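Local coordinates for protein fuculose-1-phosphate aldolase (Thermus thermophilus, PDB 2FK5) that belongs by family to the class II aldolases, built on a domain of the class II aldolase and adducin N-terminal type with an AraD-like fold, at residues A83-H88 with E163-E168; L104-L109 with E177-I182; T40-Q45 with A67-V72. One frame throughout, in Å; residues are numbered along the deposited sequence.

Contact 1: A83-H88 with E163-E168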
loop_
_atom_site.group_PDB
_atom_site.type_symbol
_atom_site.label_atom_id
_atom_site.label_comp_id
_atom_site.label_asym_id
_atom_site.label_seq_id
_atom_site.Cartn_x
_atom_site.Cartn_y
_atom_site.Cartn_z
ATOM N N ALA A 83 20.788 25.016 -3.737
ATOM C CA ALA A 83 19.897 23.885 -3.495
ATOM C C ALA A 83 20.030 23.374 -2.074
ATOM O O ALA A 83 21.135 23.295 -1.543
ATOM C CB ALA A 83 20.201 22.767 -4.474
ATOM N N ARG A 84 18.896 23.038 -1.460
ATOM C CA ARG A 84 18.867 22.489 -0.105
ATOM C C ARG A 84 18.507 21.002 -0.144
ATOM O O ARG A 84 18.647 20.285 0.845
ATOM C CB ARG A 84 17.865 23.253 0.761
ATOM C CG ARG A 84 18.315 24.668 1.103
ATOM C CD ARG A 84 19.664 24.644 1.811
ATOM N NE ARG A 84 19.994 25.933 2.405
ATOM C CZ ARG A 84 21.085 26.165 3.126
ATOM N NH1 ARG A 84 21.960 25.190 3.342
ATOM N NH2 ARG A 84 21.297 27.370 3.637
ATOM N N ALA A 85 18.042 20.541 -1.301
ATOM C CA ALA A 85 17.700 19.136 -1.479
ATOM C C ALA A 85 17.637 18.838 -2.971
ATOM O O ALA A 85 17.370 19.729 -3.770
ATOM C CB ALA A 85 16.351 18.826 -0.818
ATOM N N LEU A 86 17.899 17.591 -3.339
ATOM C CA LEU A 86 17.862 17.199 -4.745
ATOM C C LEU A 86 17.231 15.824 -4.923
ATOM O O LEU A 86 17.527 14.896 -4.173
ATOM C CB LEU A 86 19.279 17.172 -5.322
ATOM C CG LEU A 86 19.418 16.955 -6.837
ATOM C CD1 LEU A 86 18.787 18.133 -7.578
ATOM C CD2 LEU A 86 20.889 16.832 -7.207
ATOM N N VAL A 87 16.354 15.699 -5.913
ATOM C CA VAL A 87 15.727 14.415 -6.202
ATOM C C VAL A 87 15.995 14.070 -7.654
ATOM O O VAL A 87 15.731 14.879 -8.542
ATOM C CB VAL A 87 14.180 14.437 -6.008
ATOM C CG1 VAL A 87 13.565 13.171 -6.608
ATOM C CG2 VAL A 87 13.829 14.529 -4.534
ATOM N N HIS A 88 16.549 12.886 -7.883
ATOM C CA HIS A 88 16.804 12.413 -9.231
ATOM C C HIS A 88 15.869 11.214 -9.397
ATOM O O HIS A 88 15.924 10.258 -8.623
ATOM C CB HIS A 88 18.259 11.968 -9.410
ATOM C CG HIS A 88 18.561 11.454 -10.784
ATOM N ND1 HIS A 88 19.353 10.349 -11.008
ATOM C CD2 HIS A 88 18.155 11.877 -12.004
ATOM C CE1 HIS A 88 19.417 10.111 -12.307
ATOM N NE2 HIS A 88 18.698 11.023 -12.933
ATOM N N GLU A 163 14.094 18.411 5.693
ATOM C CA GLU A 163 12.960 17.545 5.384
ATOM C C GLU A 163 11.950 18.243 4.486
ATOM O O GLU A 163 11.345 17.607 3.623
ATOM C CB GLU A 163 12.258 17.051 6.658
ATOM C CG GLU A 163 11.702 18.127 7.571
ATOM C CD GLU A 163 12.740 18.671 8.532
ATOM O OE1 GLU A 163 12.371 19.471 9.417
ATOM O OE2 GLU A 163 13.923 18.298 8.401
ATOM N N GLU A 164 11.775 19.549 4.685
ATOM C CA GLU A 164 10.836 20.325 3.884
ATOM C C GLU A 164 11.382 20.564 2.481
ATOM O O GLU A 164 10.626 20.604 1.503
ATOM C CB GLU A 164 10.535 21.661 4.565
ATOM C CG GLU A 164 9.960 21.503 5.968
ATOM C CD GLU A 164 9.522 22.822 6.579
ATOM O OE1 GLU A 164 9.253 22.849 7.799
ATOM O OE2 GLU A 164 9.442 23.828 5.840
ATOM N N ALA A 165 12.697 20.723 2.384
ATOM C CA ALA A 165 13.337 20.936 1.095
ATOM C C ALA A 165 13.201 19.659 0.282
ATOM O O ALA A 165 12.927 19.704 -0.921
ATOM C CB ALA A 165 14.816 21.288 1.285
ATOM N N LEU A 166 13.384 18.518 0.939
ATOM C CA LEU A 166 13.270 17.238 0.252
ATOM C C LEU A 166 11.837 16.999 -0.235
ATOM O O LEU A 166 11.621 16.549 -1.365
ATOM C CB LEU A 166 13.705 16.096 1.178
ATOM C CG LEU A 166 13.741 14.713 0.526
ATOM C CD1 LEU A 166 14.682 14.711 -0.673
ATOM C CD2 LEU A 166 14.202 13.695 1.550
ATOM N N LEU A 167 10.859 17.293 0.616
ATOM C CA LEU A 167 9.460 17.112 0.236
ATOM C C LEU A 167 9.097 18.071 -0.891
ATOM O O LEU A 167 8.270 17.761 -1.753
ATOM C CB LEU A 167 8.548 17.345 1.444
ATOM C CG LEU A 167 8.599 16.220 2.482
ATOM C CD1 LEU A 167 7.866 16.642 3.746
ATOM C CD2 LEU A 167 7.984 14.958 1.892
ATOM N N GLU A 168 9.727 19.238 -0.886
ATOM C CA GLU A 168 9.486 20.222 -1.929
ATOM C C GLU A 168 10.029 19.691 -3.254
ATOM O O GLU A 168 9.362 19.779 -4.286
ATOM C CB GLU A 168 10.182 21.532 -1.571
ATOM C CG GLU A 168 10.048 22.623 -2.607
ATOM C CD GLU A 168 10.930 23.816 -2.285
ATOM O OE1 GLU A 168 10.800 24.854 -2.960
ATOM O OE2 GLU A 168 11.760 23.710 -1.361
#
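Ala85 meets the helix 163-168 at Ala165 and Leu166, its methyl lying against the backbone between them. CB of Ala85 is 3.4 Å from C of Ala165 and 3.5 Å from N of Leu166, contacts short enough to place it directly on that peptide link. The methyls also touch, with Ala85 CB and Ala165 CB 3.6 Å apart. Small residues on both sides are consistent with the close approach: the axes of the short segments, strand 85-88 and helix 163-168, come within 7.1 Å and are inclined by -32°, running in broadly the same direction.

The side chain of Leu166 can be followed outward. Its CB lies 4.3 Å from Ala85 CB, at the edge of the alanine pair. CG stands anti to the backbone N (chi1 -175°), which carries the branch along the strand toward Val87. CD1 then meets CG2 of Val87 at 4.0 Å, the two side chains crossing at about a right angle, while CD2 turns to the far side of CG from that valine. The leucine also touches Val31 on the neighbouring strand and Phe9 and Val12 on helix 3-18, so the side chain packs between its own helix, helix 3-18 and the sheet.

At the other end, Arg84 contributes only its CB, 3.7 Å from Ala165 CB; the guanidinium end leads away from the helix. Arg84 and Ala85 are consecutive yet both send their CB atoms toward the helix, which agrees with the backbone: both face Gly157 in a classic beta bulge. No hydrogen bond crosses the contact, so apolar fit carries it. With Leu86 pointing to the other face, against His74 and Tyr78 of helix 71-80, the geometry is that of a mixed beta sheet covered by helices on both faces, a layered alpha/beta fold.

Contact 2: L104-L109 with E177-I182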
loop_
_atom_site.group_PDB
_atom_site.type_symbol
_atom_site.label_atom_id
_atom_site.label_comp_id
_atom_site.label_asym_id
_atom_site.label_seq_id
_atom_site.Cartn_x
_atom_site.Cartn_y
_atom_site.Cartn_z
ATOM N N LEU A 104 10.670 21.397 -21.844
ATOM C CA LEU A 104 9.297 20.973 -21.620
ATOM C C LEU A 104 8.532 22.126 -20.986
ATOM O O LEU A 104 8.903 22.607 -19.919
ATOM C CB LEU A 104 9.277 19.727 -20.727
ATOM C CG LEU A 104 7.936 19.012 -20.566
ATOM C CD1 LEU A 104 8.166 17.565 -20.144
ATOM C CD2 LEU A 104 7.086 19.769 -19.561
ATOM N N ARG A 105 7.474 22.579 -21.653
ATOM C CA ARG A 105 6.672 23.689 -21.135
ATOM C C ARG A 105 5.286 23.182 -20.755
ATOM O O ARG A 105 4.456 22.891 -21.621
ATOM C CB ARG A 105 6.564 24.807 -22.185
ATOM C CG ARG A 105 7.910 25.427 -22.547
ATOM C CD ARG A 105 7.805 26.477 -23.655
ATOM N N PRO A 106 5.013 23.076 -19.447
ATOM C CA PRO A 106 3.710 22.591 -18.982
ATOM C C PRO A 106 2.514 23.376 -19.496
ATOM O O PRO A 106 2.589 24.585 -19.682
ATOM C CB PRO A 106 3.822 22.695 -17.464
ATOM C CG PRO A 106 5.295 22.548 -17.208
ATOM C CD PRO A 106 5.886 23.397 -18.308
ATOM N N LEU A 107 1.407 22.676 -19.703
ATOM C CA LEU A 107 0.160 23.295 -20.145
ATOM C C LEU A 107 -0.716 23.584 -18.929
ATOM O O LEU A 107 -1.558 24.482 -18.955
ATOM C CB LEU A 107 -0.611 22.350 -21.067
ATOM C CG LEU A 107 -0.057 22.036 -22.456
ATOM C CD1 LEU A 107 -0.901 20.944 -23.084
ATOM C CD2 LEU A 107 -0.079 23.290 -23.321
ATOM N N ASP A 108 -0.516 22.807 -17.865
ATOM C CA ASP A 108 -1.324 22.950 -16.652
ATOM C C ASP A 108 -0.807 24.006 -15.689
ATOM O O ASP A 108 0.391 24.246 -15.610
ATOM C CB ASP A 108 -1.417 21.608 -15.927
ATOM C CG ASP A 108 -0.057 21.087 -15.492
ATOM O OD1 ASP A 108 0.787 20.814 -16.370
ATOM O OD2 ASP A 108 0.164 20.953 -14.272
ATOM N N LEU A 109 -1.721 24.620 -14.943
ATOM C CA LEU A 109 -1.348 25.672 -14.001
ATOM C C LEU A 109 -0.293 25.269 -12.980
ATOM O O LEU A 109 0.664 26.009 -12.757
ATOM C CB LEU A 109 -2.579 26.191 -13.260
ATOM C CG LEU A 109 -2.322 27.428 -12.389
ATOM C CD2 LEU A 109 -3.584 27.765 -11.602
ATOM N N GLU A 177 6.254 14.905 -13.850
ATOM C CA GLU A 177 5.703 13.769 -14.599
ATOM C C GLU A 177 4.223 13.979 -14.901
ATOM O O GLU A 177 3.755 13.602 -15.969
ATOM C CB GLU A 177 5.926 12.443 -13.858
ATOM C CG GLU A 177 5.275 11.207 -14.537
ATOM C CD GLU A 177 5.908 10.796 -15.885
ATOM O OE1 GLU A 177 5.557 9.712 -16.401
ATOM O OE2 GLU A 177 6.742 11.538 -16.440
ATOM N N GLU A 178 3.487 14.596 -13.977
ATOM C CA GLU A 178 2.069 14.876 -14.217
ATOM C C GLU A 178 1.928 15.847 -15.403
ATOM O O GLU A 178 1.065 15.669 -16.260
ATOM C CB GLU A 178 1.422 15.478 -12.964
ATOM C CG GLU A 178 1.571 14.587 -11.739
ATOM C CD GLU A 178 1.007 15.210 -10.478
ATOM O OE1 GLU A 178 1.134 16.442 -10.309
ATOM O OE2 GLU A 178 0.451 14.462 -9.648
ATOM N N SER A 179 2.784 16.864 -15.455
ATOM C CA SER A 179 2.755 17.818 -16.557
ATOM C C SER A 179 3.116 17.130 -17.880
ATOM O O SER A 179 2.529 17.431 -18.919
ATOM C CB SER A 179 3.713 18.989 -16.284
ATOM O OG SER A 179 3.165 19.889 -15.317
ATOM N N ALA A 180 4.076 16.209 -17.839
ATOM C CA ALA A 180 4.489 15.471 -19.042
ATOM C C ALA A 180 3.340 14.586 -19.540
ATOM O O ALA A 180 3.067 14.518 -20.741
ATOM C CB ALA A 180 5.712 14.616 -18.735
ATOM N N GLN A 181 2.677 13.901 -18.614
ATOM C CA GLN A 181 1.543 13.051 -18.975
ATOM C C GLN A 181 0.424 13.903 -19.566
ATOM O O GLN A 181 -0.168 13.535 -20.569
ATOM C CB GLN A 181 1.039 12.281 -17.747
ATOM C CG GLN A 181 2.100 11.312 -17.207
ATOM C CD GLN A 181 1.599 10.442 -16.075
ATOM O OE1 GLN A 181 0.603 10.755 -15.437
ATOM N NE2 GLN A 181 2.303 9.345 -15.813
ATOM N N ILE A 182 0.130 15.039 -18.942
ATOM C CA ILE A 182 -0.914 15.919 -19.472
ATOM C C ILE A 182 -0.559 16.352 -20.898
ATOM O O ILE A 182 -1.426 16.385 -21.784
ATOM C CB ILE A 182 -1.116 17.149 -18.555
ATOM C CG1 ILE A 182 -1.809 16.704 -17.262
ATOM C CG2 ILE A 182 -1.958 18.221 -19.261
ATOM C CD1 ILE A 182 -1.957 17.823 -16.228
HETATM O O HOH W 1 1.366 19.936 -19.007
#
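Asp108 and Ser179 make the polar centre: OD1 of the aspartate and OG of the serine are 2.8 Å apart, a hydrogen-bonding distance. The serine has a single proton, and Thr175 O, one turn back in the helix, also lies within its reach, so which oxygen receives it stays open. OD1 has a second partner in a water, 2.8 Å away, which also accepts from Leu107 N and donates to Ser179 O. That water thus ties the loop backbone, the carboxylate and the helix backbone together.

Apolar groups flank this centre. Pro106 CB lies 3.6 Å from Ser179 OG, the CB-CG edge of its ring turned to the hydroxyl. CD1 of Ile182 comes 3.8 Å from Asp108 CB, the two side chains crossing at about a right angle, and Leu104 CD1 reaches Ala180 CB at 4.1 Å.

Further out, Asp108 is the N-cap of helix 109-114. Its chi1 of 61° folds the carboxylate back over the helix start, where OD2 accepts from Gly111 N, leaving OD1 for the serine and the water. A second subunit packs here as well: its Val95 on Ile182, its Phe99 on Leu107, and its Arg92 in a salt bridge with Glu178. Held by a helix N terminus and a donating water, the buried Asp108 carboxylate is probably stabilised in its ionised form.

Contact 3: T40-Q45 with A67-V72. With SO4 (sulfate ion), chain C.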
loop_
_atom_site.group_PDB
_atom_site.type_symbol
_atom_site.label_atom_id
_atom_site.label_comp_id
_atom_site.label_asym_id
_atom_site.label_seq_id
_atom_site.Cartn_x
_atom_site.Cartn_y
_atom_site.Cartn_z
ATOM N N THR A 40 21.270 8.871 -0.571
ATOM C CA THR A 40 20.995 7.446 -0.577
ATOM C C THR A 40 22.197 6.681 -1.130
ATOM O O THR A 40 22.891 7.159 -2.036
ATOM C CB THR A 40 19.765 7.120 -1.461
ATOM O OG1 THR A 40 19.937 7.719 -2.752
ATOM C CG2 THR A 40 18.485 7.656 -0.819
ATOM N N LYS A 41 22.446 5.495 -0.585
ATOM C CA LYS A 41 23.566 4.678 -1.044
ATOM C C LYS A 41 23.281 4.040 -2.396
ATOM O O LYS A 41 22.142 3.993 -2.850
ATOM C CB LYS A 41 23.883 3.570 -0.036
ATOM C CG LYS A 41 24.466 4.052 1.276
ATOM C CD LYS A 41 24.778 2.866 2.182
ATOM C CE LYS A 41 25.335 3.328 3.514
ATOM N NZ LYS A 41 25.573 2.178 4.427
ATOM N N SER A 42 24.332 3.535 -3.028
ATOM C CA SER A 42 24.205 2.896 -4.326
ATOM C C SER A 42 23.523 1.536 -4.192
ATOM O O SER A 42 23.704 0.839 -3.194
ATOM C CB SER A 42 25.592 2.715 -4.951
ATOM O OG SER A 42 25.494 2.290 -6.298
ATOM N N GLY A 43 22.720 1.184 -5.191
ATOM C CA GLY A 43 22.051 -0.108 -5.216
ATOM C C GLY A 43 21.015 -0.476 -4.168
ATOM O O GLY A 43 20.644 -1.645 -4.069
ATOM N N VAL A 44 20.540 0.485 -3.384
ATOM C CA VAL A 44 19.530 0.173 -2.382
ATOM C C VAL A 44 18.137 0.352 -2.988
ATOM O O VAL A 44 17.973 1.043 -3.996
ATOM C CB VAL A 44 19.656 1.082 -1.128
ATOM C CG1 VAL A 44 21.030 0.906 -0.488
ATOM C CG2 VAL A 44 19.419 2.539 -1.505
ATOM N N GLN A 45 17.147 -0.295 -2.384
ATOM C CA GLN A 45 15.762 -0.192 -2.833
ATOM C C GLN A 45 15.220 1.071 -2.164
ATOM O O GLN A 45 14.915 1.068 -0.972
ATOM C CG GLN A 45 15.519 -2.764 -2.815
ATOM C CD GLN A 45 15.413 -2.997 -4.316
ATOM O OE1 GLN A 45 14.320 -2.986 -4.885
ATOM N NE2 GLN A 45 16.555 -3.213 -4.963
ATOM N N ALA A 67 28.407 5.350 -1.806
ATOM C CA ALA A 67 27.481 6.448 -2.076
ATOM C C ALA A 67 26.872 6.310 -3.466
ATOM O O ALA A 67 27.467 5.694 -4.350
ATOM C CB ALA A 67 28.198 7.781 -1.948
ATOM N N SER A 68 25.682 6.880 -3.649
ATOM C CA SER A 68 24.988 6.843 -4.933
ATOM C C SER A 68 25.962 7.137 -6.065
ATOM O O SER A 68 26.829 7.993 -5.932
ATOM C CB SER A 68 23.869 7.887 -4.958
ATOM O OG SER A 68 23.467 8.150 -6.291
ATOM N N VAL A 69 25.809 6.436 -7.182
ATOM C CA VAL A 69 26.682 6.635 -8.331
ATOM C C VAL A 69 26.547 8.051 -8.904
ATOM O O VAL A 69 27.422 8.513 -9.631
ATOM C CB VAL A 69 26.370 5.601 -9.439
ATOM C CG1 VAL A 69 27.298 5.798 -10.616
ATOM C CG2 VAL A 69 26.526 4.192 -8.886
ATOM N N GLU A 70 25.454 8.735 -8.564
ATOM C CA GLU A 70 25.212 10.094 -9.044
ATOM C C GLU A 70 25.684 11.141 -8.043
ATOM O O GLU A 70 25.412 12.327 -8.205
ATOM C CB GLU A 70 23.714 10.307 -9.303
ATOM C CG GLU A 70 23.096 9.292 -10.243
ATOM C CD GLU A 70 23.638 9.402 -11.646
ATOM O OE1 GLU A 70 24.807 9.813 -11.797
ATOM O OE2 GLU A 70 22.901 9.068 -12.597
ATOM N N SER A 71 26.391 10.709 -7.008
ATOM C CA SER A 71 26.846 11.643 -5.993
ATOM C C SER A 71 27.650 12.798 -6.568
ATOM O O SER A 71 27.590 13.902 -6.043
ATOM C CB SER A 71 27.658 10.915 -4.921
ATOM O OG SER A 71 26.819 10.075 -4.150
ATOM N N VAL A 72 28.381 12.559 -7.653
ATOM C CA VAL A 72 29.179 13.621 -8.269
ATOM C C VAL A 72 28.271 14.748 -8.739
ATOM O O VAL A 72 28.615 15.926 -8.650
ATOM C CB VAL A 72 29.961 13.128 -9.511
ATOM C CG1 VAL A 72 31.292 13.858 -9.601
HETATM S S SO4 C . 22.216 4.590 -7.425
HETATM O O1 SO4 C . 21.883 5.921 -6.756
HETATM O O2 SO4 C . 23.731 4.422 -7.355
HETATM O O3 SO4 C . 21.652 3.562 -6.634
HETATM O O4 SO4 C . 21.927 4.794 -8.801
#
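Thr40 begins the contact through its carbonyl: the O of Thr40 is 3.2 Å from Ser68 N in a weak hydrogen bond, well off the straight line, and it also brushes the serine CB. Next comes Lys41, whose backbone is bridged to that of Ala67 with CA atoms 4.4 Å apart. It is a single bridge; the lysine CB is directed away from 67-72, and NZ is hydrogen-bonded to Glu52 O.

Ser42 binds the sulfate ion, probably acquired from the crystallisation liquor, through its hydroxyl. Its OG is anti to the backbone N (chi1 -171°), which directs the hydroxyl to sulfate O2 at 3.0 Å and leaves it 3.4 Å from Val69 CG2. The same O2 receives Val69 N at 2.9 Å in an almost straight bond (178°), so one sulfate oxygen is gripped from both segments. Ser68 OG donates to O1 at 2.8 Å. That hydroxyl is itself held, accepting from Glu70 N at 3.1 Å in an ST turn, while Ser71 sends both its N and its OG to the Ser68 carbonyl. Here hydroxyls and backbone N-H groups of two turns, the type II turn 41-44 and the type I turn 68-71, converge on the ion and give an anion-binding pocket at the N terminus of helix 71-80; Lys46 NZ and Asn28 ND2 also hydrogen-bond to it.

Gly43 adds the remaining backbone donor of the two segments, its N reaching sulfate O3 at 3.0 Å with an N-H...O angle of 148°. It occupies the third position of the type II turn, between Ser42 and Val44, where its positive phi suits glycine.

In the fold
From the N terminus, contact 3 comes first: it closes a short loop of 21 intervening residues, including strand 54-58, and brings the end of strand 36-40 to the start of helix 71-80. That helix leads into strand 85-89, which contact 1 ties to helix 162-191 at 163-168. Contact 2 opens before contact 1 has closed and ties the loop between strand 103-104 and helix 109-114 to a later part of the same helix, 177-182, so the two cross along the chain without touching. Contacts 1 and 3 do touch, His88 CE1 lying 3.6 Å from Glu70 OE2. Contacts 2 and 3 lie on opposite sides of the chain's centre.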